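PDB 4XED: peptidase M14, carboxypeptidase A from Thermoplasmatales archaeon SCGC AB-540-F20, which probably trims amino acids from the C-terminal ends of peptides as a metallocarboxypeptidase, its calcium-binding PKD domain, modelled here, being probably a protein-binding module. Local coordinates for residues Asn11-Thr16 with Asn25-Thr30; Asn34-Thr39 with Ala80-Asn85; Tyr41-Asp46 with Val75-Ala80. All blocks are in the same frame, centred on the assembly; numbering follows the deposited sequence. Where two conformers were deposited one is given.

Interaction 1: residues Asn11-Thr16 with Asn25-Thr30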
loop_
_atom_site.group_PDB
_atom_site.type_symbol
_atom_site.label_atom_id
_atom_site.label_comp_id
_atom_site.label_asym_id
_atom_site.label_seq_id
_atom_site.Cartn_x
_atom_site.Cartn_y
_atom_site.Cartn_z
ATOM N N ASN A 11 0.861 -2.645 6.462
ATOM C CA ASN A 11 0.076 -3.833 6.197
ATOM C C ASN A 11 -0.881 -3.555 5.033
ATOM O O ASN A 11 -1.458 -2.478 4.941
ATOM C CB ASN A 11 -0.724 -4.206 7.444
ATOM C CG ASN A 11 0.135 -4.687 8.564
ATOM O OD1 ASN A 11 0.571 -5.845 8.568
ATOM N ND2 ASN A 11 0.492 -3.779 9.467
ATOM N N VAL A 12 -1.074 -4.581 4.192
ATOM C CA VAL A 12 -1.961 -4.549 3.035
ATOM C C VAL A 12 -2.865 -5.779 3.034
ATOM O O VAL A 12 -2.341 -6.889 2.975
ATOM C CB VAL A 12 -1.155 -4.572 1.697
ATOM C CG1 VAL A 12 -2.098 -4.431 0.511
ATOM C CG2 VAL A 12 -0.020 -3.552 1.687
ATOM N N THR A 13 -4.180 -5.606 3.117
ATOM C CA THR A 13 -5.076 -6.754 3.004
ATOM C C THR A 13 -6.104 -6.527 1.908
ATOM O O THR A 13 -6.535 -5.400 1.667
ATOM C CB THR A 13 -5.787 -7.108 4.358
ATOM O OG1 THR A 13 -6.598 -6.014 4.789
ATOM C CG2 THR A 13 -4.771 -7.440 5.431
ATOM N N GLY A 14 -6.524 -7.613 1.278
ATOM C CA GLY A 14 -7.567 -7.555 0.272
ATOM C C GLY A 14 -7.506 -8.854 -0.505
ATOM O O GLY A 14 -6.768 -9.774 -0.144
ATOM N N PRO A 15 -8.332 -8.956 -1.564
ATOM C CA PRO A 15 -8.415 -10.209 -2.324
ATOM C C PRO A 15 -7.096 -10.564 -3.003
ATOM O O PRO A 15 -6.465 -9.722 -3.646
ATOM C CB PRO A 15 -9.480 -9.916 -3.359
ATOM C CG PRO A 15 -10.172 -8.770 -2.913
ATOM C CD PRO A 15 -9.301 -7.964 -2.017
ATOM N N THR A 16 -6.708 -11.830 -2.905
ATOM C CA THR A 16 -5.442 -12.297 -3.480
ATOM C C THR A 16 -5.642 -13.074 -4.770
ATOM O O THR A 16 -4.668 -13.519 -5.381
ATOM C CB THR A 16 -4.622 -13.139 -2.483
ATOM O OG1 THR A 16 -5.379 -14.287 -2.159
ATOM C CG2 THR A 16 -4.296 -12.365 -1.222
ATOM N N ASN A 25 -10.814 -3.945 -3.645
ATOM C CA ASN A 25 -10.422 -2.998 -2.589
ATOM C C ASN A 25 -9.314 -3.538 -1.717
ATOM O O ASN A 25 -9.371 -4.671 -1.253
ATOM C CB ASN A 25 -11.618 -2.736 -1.672
ATOM C CG ASN A 25 -12.730 -2.046 -2.366
ATOM O OD1 ASN A 25 -12.517 -1.053 -3.048
ATOM N ND2 ASN A 25 -13.932 -2.540 -2.184
ATOM N N TYR A 26 -8.325 -2.685 -1.470
ATOM C CA TYR A 26 -7.176 -2.994 -0.614
ATOM C C TYR A 26 -7.111 -2.008 0.551
ATOM O O TYR A 26 -7.242 -0.806 0.367
ATOM C CB TYR A 26 -5.872 -3.031 -1.474
ATOM C CG TYR A 26 -5.998 -4.174 -2.445
ATOM C CD1 TYR A 26 -5.603 -5.453 -2.104
ATOM C CD2 TYR A 26 -6.629 -4.000 -3.664
ATOM C CE1 TYR A 26 -5.861 -6.530 -2.923
ATOM C CE2 TYR A 26 -6.866 -5.083 -4.532
ATOM C CZ TYR A 26 -6.501 -6.330 -4.143
ATOM O OH TYR A 26 -6.766 -7.390 -5.005
ATOM N N THR A 27 -6.886 -2.574 1.726
ATOM C CA THR A 27 -6.805 -1.820 2.963
ATOM C C THR A 27 -5.338 -1.695 3.362
ATOM O O THR A 27 -4.627 -2.708 3.441
ATOM C CB THR A 27 -7.590 -2.530 4.067
ATOM O OG1 THR A 27 -8.955 -2.642 3.673
ATOM C CG2 THR A 27 -7.472 -1.773 5.371
ATOM N N PHE A 28 -4.892 -0.455 3.604
ATOM C CA PHE A 28 -3.499 -0.154 3.932
ATOM C C PHE A 28 -3.469 0.505 5.294
ATOM O O PHE A 28 -4.265 1.432 5.560
ATOM C CB PHE A 28 -2.883 0.811 2.912
ATOM C CG PHE A 28 -2.839 0.268 1.504
ATOM C CD1 PHE A 28 -3.936 0.359 0.665
ATOM C CD2 PHE A 28 -1.696 -0.318 0.992
ATOM C CE1 PHE A 28 -3.918 -0.144 -0.623
ATOM C CE2 PHE A 28 -1.676 -0.827 -0.297
ATOM C CZ PHE A 28 -2.800 -0.719 -1.095
ATOM N N VAL A 29 -2.531 0.100 6.138
ATOM C CA VAL A 29 -2.349 0.840 7.386
ATOM C C VAL A 29 -0.985 0.612 7.998
ATOM O O VAL A 29 -0.420 -0.481 7.920
ATOM C CB VAL A 29 -3.435 0.475 8.439
ATOM C CG1 VAL A 29 -3.359 -0.991 8.814
ATOM C CG2 VAL A 29 -3.362 1.372 9.693
ATOM N N THR A 30 -0.443 1.672 8.587
ATOM C CA THR A 30 0.694 1.538 9.450
ATOM C C THR A 30 0.595 2.578 10.557
ATOM O O THR A 30 -0.316 3.409 10.554
ATOM C CB THR A 30 2.010 1.660 8.671
ATOM O OG1 THR A 30 3.039 1.097 9.482
ATOM C CG2 THR A 30 2.361 3.108 8.326
HETATM O O HOH W 1 -9.650 -4.642 1.713
#
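Tyr26 meets the 11-16 segment with the edge of its ring: the carbonyl O of Pro15 lies there in the ring plane and accepts a hydrogen bond from Tyr26 OH at 2.7 Å. The hydroxyl comes in on a lone pair of that oxygen, in the carbonyl plane, so the bond ties down the chain just past the strand. Gly14 CA approaches obliquely beside Tyr26 CD1, and Pro15 CD lies 3.8 Å from Tyr26 CE1. Phe28 is met differently. Val12 lies alongside it and both methyls meet the ring obliquely, Val12 CG2 at 3.7 Å from Phe28 CD2 and Val12 CG1 beside Phe28 CE2; CG1, anti to the backbone N (chi1 -176°), and CG2, anti to the carbonyl carbon, are both directed to that ring.

The backbones pair as an antiparallel hairpin. Asn11 and Val29 exchange two backbone bonds, as do Thr13 and Thr27, with Thr27 N 2.8 Å from Thr13 O. On the face carrying the threonines, one water donates to Thr13 O and Asn25 O and accepts from Thr27 OG1, 2.9 Å away.

Strand 11-13 is an outer strand of the three-stranded sheet; strand 24-29 sits in its middle and pairs on its far side with strand 62-66. Val12 and Phe28 point inward to Ala78 of strand 72-82, while Tyr26 packs on Leu93 and Val95 of strand 91-97.

Interaction 2: residues Asn34-Thr39 with Ala80-Asn85. With CA (calcium ion), chain B.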
loop_
_atom_site.group_PDB
_atom_site.type_symbol
_atom_site.label_atom_id
_atom_site.label_comp_id
_atom_site.label_asym_id
_atom_site.label_seq_id
_atom_site.Cartn_x
_atom_site.Cartn_y
_atom_site.Cartn_z
ATOM N N ASN A 34 6.377 7.706 16.615
ATOM C CA ASN A 34 6.332 9.028 17.223
ATOM C C ASN A 34 4.969 9.667 17.079
ATOM O O ASN A 34 4.773 10.814 17.499
ATOM C CB ASN A 34 7.388 9.926 16.583
ATOM C CG ASN A 34 8.707 9.216 16.383
ATOM O OD1 ASN A 34 9.119 8.912 15.271
ATOM N ND2 ASN A 34 9.378 8.930 17.484
ATOM N N GLY A 35 4.041 8.934 16.458
ATOM C CA GLY A 35 2.698 9.426 16.190
ATOM C C GLY A 35 2.592 10.384 15.016
ATOM O O GLY A 35 1.560 11.036 14.841
ATOM N N ASP A 36 3.645 10.457 14.201
ATOM C CA ASP A 36 3.700 11.390 13.086
ATOM C C ASP A 36 2.685 11.021 12.011
ATOM O O ASP A 36 2.388 9.851 11.795
ATOM C CB ASP A 36 5.074 11.336 12.430
ATOM C CG ASP A 36 6.202 11.738 13.366
ATOM O OD1 ASP A 36 5.984 12.563 14.286
ATOM O OD2 ASP A 36 7.332 11.263 13.153
ATOM N N ASN A 37 2.165 12.037 11.324
ATOM C CA ASN A 37 1.447 11.820 10.087
ATOM C C ASN A 37 2.368 11.188 9.067
ATOM O O ASN A 37 3.598 11.387 9.110
ATOM C CB ASN A 37 0.933 13.136 9.528
ATOM C CG ASN A 37 -0.198 13.730 10.324
ATOM O OD1 ASN A 37 -0.830 13.086 11.161
ATOM N ND2 ASN A 37 -0.462 14.991 10.058
ATOM N N ILE A 38 1.796 10.389 8.172
ATOM C CA ILE A 38 2.593 9.711 7.141
ATOM C C ILE A 38 1.936 9.742 5.762
ATOM O O ILE A 38 0.718 9.908 5.635
ATOM C CB ILE A 38 2.963 8.210 7.493
ATOM C CG1 ILE A 38 1.783 7.227 7.322
ATOM C CG2 ILE A 38 3.563 8.118 8.889
ATOM C CD1 ILE A 38 0.690 7.341 8.338
ATOM N N THR A 39 2.757 9.558 4.730
ATOM C CA THR A 39 2.298 9.378 3.365
ATOM C C THR A 39 2.686 7.963 2.930
ATOM O O THR A 39 3.636 7.389 3.459
ATOM C CB THR A 39 2.872 10.411 2.374
ATOM O OG1 THR A 39 4.302 10.439 2.455
ATOM C CG2 THR A 39 2.297 11.797 2.661
ATOM N N ALA A 80 5.830 3.633 3.762
ATOM C CA ALA A 80 5.313 4.879 4.291
ATOM C C ALA A 80 6.506 5.741 4.707
ATOM O O ALA A 80 7.585 5.246 5.058
ATOM C CB ALA A 80 4.427 4.626 5.485
ATOM N N LYS A 81 6.318 7.059 4.727
ATOM C CA LYS A 81 7.332 7.947 5.265
ATOM C C LYS A 81 6.645 8.995 6.102
ATOM O O LYS A 81 5.519 9.403 5.844
ATOM C CB LYS A 81 8.175 8.589 4.177
ATOM C CG LYS A 81 7.495 9.687 3.412
ATOM C CD LYS A 81 8.407 10.214 2.294
ATOM C CE LYS A 81 7.671 11.211 1.458
ATOM N NZ LYS A 81 8.547 11.804 0.409
ATOM N N ASP A 82 7.317 9.410 7.152
ATOM C CA ASP A 82 6.750 10.438 7.983
ATOM C C ASP A 82 7.029 11.846 7.439
ATOM O O ASP A 82 7.545 11.999 6.361
ATOM C CB ASP A 82 7.218 10.258 9.434
ATOM C CG ASP A 82 8.722 10.388 9.640
ATOM O OD1 ASP A 82 9.446 10.918 8.784
ATOM O OD2 ASP A 82 9.173 9.984 10.736
ATOM N N ILE A 83 6.666 12.878 8.207
ATOM C CA ILE A 83 6.769 14.253 7.763
ATOM C C ILE A 83 8.219 14.659 7.578
ATOM O O ILE A 83 8.514 15.508 6.737
ATOM C CB ILE A 83 6.052 15.208 8.757
ATOM C CG1 ILE A 83 4.584 14.802 8.881
ATOM C CG2 ILE A 83 6.187 16.661 8.341
ATOM C CD1 ILE A 83 3.849 14.590 7.528
ATOM N N LEU A 84 9.122 14.047 8.338
ATOM C CA LEU A 84 10.565 14.226 8.175
ATOM C C LEU A 84 11.189 13.349 7.083
ATOM O O LEU A 84 12.407 13.318 6.919
ATOM C CB LEU A 84 11.261 13.987 9.519
ATOM C CG LEU A 84 10.989 15.073 10.578
ATOM C CD1 LEU A 84 11.382 14.598 11.954
ATOM C CD2 LEU A 84 11.676 16.416 10.273
ATOM N N ASN A 85 10.348 12.653 6.329
ATOM C CA ASN A 85 10.768 11.881 5.164
ATOM C C ASN A 85 11.594 10.640 5.476
ATOM O O ASN A 85 12.265 10.112 4.588
ATOM C CB ASN A 85 11.401 12.792 4.107
ATOM C CG ASN A 85 10.418 13.806 3.610
ATOM O OD1 ASN A 85 9.330 13.451 3.173
ATOM N ND2 ASN A 85 10.771 15.082 3.715
HETATM CA CA CA B . 8.550 9.288 12.912
HETATM O O HOH W 2 7.948 13.143 10.916
HETATM O O HOH W 3 5.220 12.278 4.403
#
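Asp82 and Asp36 bring their side chains together, side by side, over a calcium ion. Starting at Asp82 CB, the first neighbours are Asp36 CB, 3.8 Å away, and the carbonyl O of Asn37. CG lies between the backbone N and the carbonyl carbon (chi1 63°), which swings the carboxylate over toward the metal. There the two oxygens part company: Asp82 OD2 binds calcium at 2.4 Å, while Asp82 OD1 accepts a hydrogen bond from Tyr86 N and so fixes the rotation of the group. Asp36 OD2 joins the same calcium ion at 2.3 Å, its carboxylate plane turned 66° from that of Asp82. Asp36 OD2 and Asp82 OD2 are only 3.3 Å apart, a closeness the shared cation would be expected to pay for. Asn34 OD1 binds calcium at 2.5 Å, and Asn4, Asp5 and Asp32 complete the site. A water links Leu84 N to Asp36 OD2, weakly at the latter end.

Away from the metal the chains become paired strands. Thr39 and Lys81 exchange two backbone hydrogen bonds, and Thr39 OG1 touches the Lys81 chain at CG, 3.4 Å off; a second water sits between Thr39 OG1 and Lys81 O. After Asp82 the backbone reverses in a type I turn closed by Asn85 N to Asp82 O, and Ile83 CD1 rests on Asn37 CB at 3.8 Å.

The site lies at one end of the four-stranded sheet, beside the start of strand 38-43 and the end of strand 72-82. Strand 49-56 flanks Ile38 through a backbone bond with Tyr56 and lends Trp52 to Thr39; Ala80, on the other strand, bonds to Ser88.

Interaction 3: residues Tyr41-Asp46 with Val75-Ala80. With EDO (1,2-ethanediol), chain C.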
loop_
_atom_site.group_PDB
_atom_site.type_symbol
_atom_site.label_atom_id
_atom_site.label_comp_id
_atom_site.label_asym_id
_atom_site.label_seq_id
_atom_site.Cartn_x
_atom_site.Cartn_y
_atom_site.Cartn_z
ATOM N N TYR A 41 3.526 5.154 -0.298
ATOM C CA TYR A 41 3.956 4.892 -1.675
ATOM C C TYR A 41 3.511 3.468 -1.953
ATOM O O TYR A 41 3.952 2.536 -1.290
ATOM C CB TYR A 41 5.468 5.066 -1.849
ATOM C CG TYR A 41 5.923 4.988 -3.269
ATOM C CD1 TYR A 41 5.942 3.778 -3.952
ATOM C CD2 TYR A 41 6.369 6.127 -3.943
ATOM C CE1 TYR A 41 6.364 3.695 -5.234
ATOM C CE2 TYR A 41 6.807 6.048 -5.268
ATOM C CZ TYR A 41 6.792 4.815 -5.906
ATOM O OH TYR A 41 7.230 4.662 -7.207
ATOM N N ILE A 42 2.575 3.313 -2.888
ATOM C CA ILE A 42 1.989 2.024 -3.241
ATOM C C ILE A 42 2.393 1.670 -4.676
ATOM O O ILE A 42 2.249 2.487 -5.595
ATOM C CB ILE A 42 0.465 2.082 -3.126
ATOM C CG1 ILE A 42 0.057 2.405 -1.674
ATOM C CG2 ILE A 42 -0.193 0.807 -3.655
ATOM C CD1 ILE A 42 -1.390 2.783 -1.539
ATOM N N GLU A 43 2.841 0.427 -4.861
ATOM C CA GLU A 43 3.031 -0.198 -6.174
ATOM C C GLU A 43 1.932 -1.228 -6.360
ATOM O O GLU A 43 1.735 -2.088 -5.502
ATOM C CB GLU A 43 4.369 -0.920 -6.246
ATOM C CG GLU A 43 5.568 -0.039 -6.162
ATOM C CD GLU A 43 6.863 -0.822 -6.123
ATOM O OE1 GLU A 43 6.838 -2.058 -5.891
ATOM O OE2 GLU A 43 7.920 -0.200 -6.338
ATOM N N TRP A 44 1.184 -1.149 -7.450
ATOM C CA TRP A 44 0.158 -2.146 -7.721
ATOM C C TRP A 44 0.712 -3.403 -8.429
ATOM O O TRP A 44 -0.018 -4.367 -8.677
ATOM C CB TRP A 44 -0.976 -1.543 -8.557
ATOM C CG TRP A 44 -1.752 -0.484 -7.818
ATOM C CD1 TRP A 44 -1.774 0.845 -8.074
ATOM C CD2 TRP A 44 -2.620 -0.686 -6.698
ATOM N NE1 TRP A 44 -2.593 1.499 -7.187
ATOM C CE2 TRP A 44 -3.127 0.578 -6.327
ATOM C CE3 TRP A 44 -3.026 -1.818 -5.960
ATOM C CZ2 TRP A 44 -4.051 0.735 -5.281
ATOM C CZ3 TRP A 44 -3.914 -1.661 -4.914
ATOM C CH2 TRP A 44 -4.410 -0.393 -4.582
ATOM N N GLY A 45 1.999 -3.385 -8.767
ATOM C CA GLY A 45 2.681 -4.527 -9.347
ATOM C C GLY A 45 2.629 -4.599 -10.861
ATOM O O GLY A 45 3.237 -5.501 -11.455
ATOM N N ASP A 46 1.912 -3.660 -11.478
ATOM C CA ASP A 46 1.661 -3.631 -12.909
ATOM C C ASP A 46 2.236 -2.383 -13.553
ATOM O O ASP A 46 1.944 -2.106 -14.702
ATOM C CB ASP A 46 0.152 -3.711 -13.178
ATOM C CG ASP A 46 -0.638 -2.635 -12.481
ATOM O OD1 ASP A 46 -0.044 -1.757 -11.814
ATOM O OD2 ASP A 46 -1.889 -2.651 -12.641
ATOM N N VAL A 75 2.641 -8.189 -7.480
ATOM C CA VAL A 75 3.113 -7.944 -6.126
ATOM C C VAL A 75 2.748 -6.522 -5.732
ATOM O O VAL A 75 3.371 -5.553 -6.183
ATOM C CB VAL A 75 4.611 -8.173 -6.002
ATOM C CG1 VAL A 75 5.010 -8.039 -4.572
ATOM C CG2 VAL A 75 4.978 -9.548 -6.534
ATOM N N VAL A 76 1.687 -6.394 -4.935
ATOM C CA VAL A 76 1.282 -5.098 -4.427
ATOM C C VAL A 76 2.214 -4.784 -3.243
ATOM O O VAL A 76 2.406 -5.635 -2.364
ATOM C CB VAL A 76 -0.172 -5.119 -3.959
ATOM C CG1 VAL A 76 -0.569 -3.814 -3.324
ATOM C CG2 VAL A 76 -1.085 -5.477 -5.122
ATOM N N ARG A 77 2.807 -3.597 -3.224
ATOM C CA ARG A 77 3.711 -3.226 -2.139
ATOM C C ARG A 77 3.360 -1.839 -1.644
ATOM O O ARG A 77 2.910 -0.972 -2.416
ATOM C CB ARG A 77 5.179 -3.261 -2.589
ATOM C CG ARG A 77 5.595 -4.579 -3.208
ATOM C CD ARG A 77 7.108 -4.731 -3.140
ATOM N NE ARG A 77 7.807 -3.678 -3.855
ATOM C CZ ARG A 77 9.113 -3.470 -3.788
ATOM N NH1 ARG A 77 9.896 -4.254 -3.054
ATOM N NH2 ARG A 77 9.644 -2.500 -4.488
ATOM N N ALA A 78 3.581 -1.620 -0.347
ATOM C CA ALA A 78 3.377 -0.309 0.234
ATOM C C ALA A 78 4.454 -0.003 1.245
ATOM O O ALA A 78 4.802 -0.828 2.074
ATOM C CB ALA A 78 2.011 -0.209 0.879
ATOM N N LYS A 79 4.977 1.218 1.169
ATOM C CA LYS A 79 5.882 1.773 2.195
ATOM C C LYS A 79 5.321 3.123 2.645
ATOM O O LYS A 79 4.414 3.666 1.998
ATOM C CB LYS A 79 7.322 1.875 1.694
ATOM C CG LYS A 79 7.511 2.832 0.547
ATOM C CD LYS A 79 8.975 2.945 0.111
ATOM C CE LYS A 79 9.078 3.710 -1.229
ATOM N NZ LYS A 79 10.520 4.015 -1.567
ATOM N N ALA A 80 5.830 3.633 3.762
ATOM C CA ALA A 80 5.313 4.879 4.291
ATOM C C ALA A 80 6.506 5.741 4.707
ATOM O O ALA A 80 7.585 5.246 5.058
ATOM C CB ALA A 80 4.427 4.626 5.485
HETATM C C1 EDO C . 10.372 5.026 -5.072
HETATM O O1 EDO C . 10.450 5.664 -3.807
HETATM C C2 EDO C . 10.223 3.532 -4.835
HETATM O O2 EDO C . 10.688 2.823 -5.992
HETATM O O HOH W 4 5.689 -4.256 -7.076
HETATM O O HOH W 5 4.181 -7.528 -9.848
#
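Glu43 and Arg77 lie side by side on antiparallel strands in the four-stranded sheet of a PKD beta sandwich, their carboxylate and guanidinium planes 30° apart. Arg77 NE reaches Glu43 OE1 at 2.8 Å from above the carboxylate plane, and Arg77 NH2 comes to the same oxygen at 3.2 Å from the same face; a weak bond runs from NH2 to OE2. A bend at chi3 (-60°) brings the NE/NH2 edge of the guanidinium to the glutamate, and Trp90 adds a cation-pi contact. A leucine in place of Arg77 would probably leave the Glu43 carboxylate without its charged mate and less firmly held against turning.

On the same face Tyr41 and Lys79 run alongside each other. Lys79 NZ, salt-bridged to Glu87 and bonded to O1 of an ethanediol, probably from the crystallisation liquor, that lies over the Tyr41 ring, is at best weakly drawn to that ring. On the other face Ile42 CG1 meets Ala78 CB and Ile42 CG2 sits over the centre of the Trp44 ring; Trp44, whose NE1 bonds Glu50, lies beside Val76. Where strand 38-43 ends, a water donates to Val75 O and, at 2.7 Å, to Glu43 OE1.

Interaction 1 belongs to the three-stranded sheet, interactions 2 and 3 to the four-stranded one, and together they sample both layers of the sandwich. Along the chain, interaction 1 is complete before the others begin; interactions 2 and 3 share strands 38-43 and 72-82 and Ala80, both segments of interaction 3 falling within the span of interaction 2, with centres about 17 Å apart. The centres of interactions 1 and 3 are about 10 Å apart across the core, where Phe28 packs on Ala78 and Ile42, and Tyr26 on Trp44. The centres of interactions 1 and 2 are about 19 Å apart, yet Thr30 touches Ala80 and Ile38. Calcium sits at one end of a strand pair, one side of which, farther along, packs into the hydrophobic core.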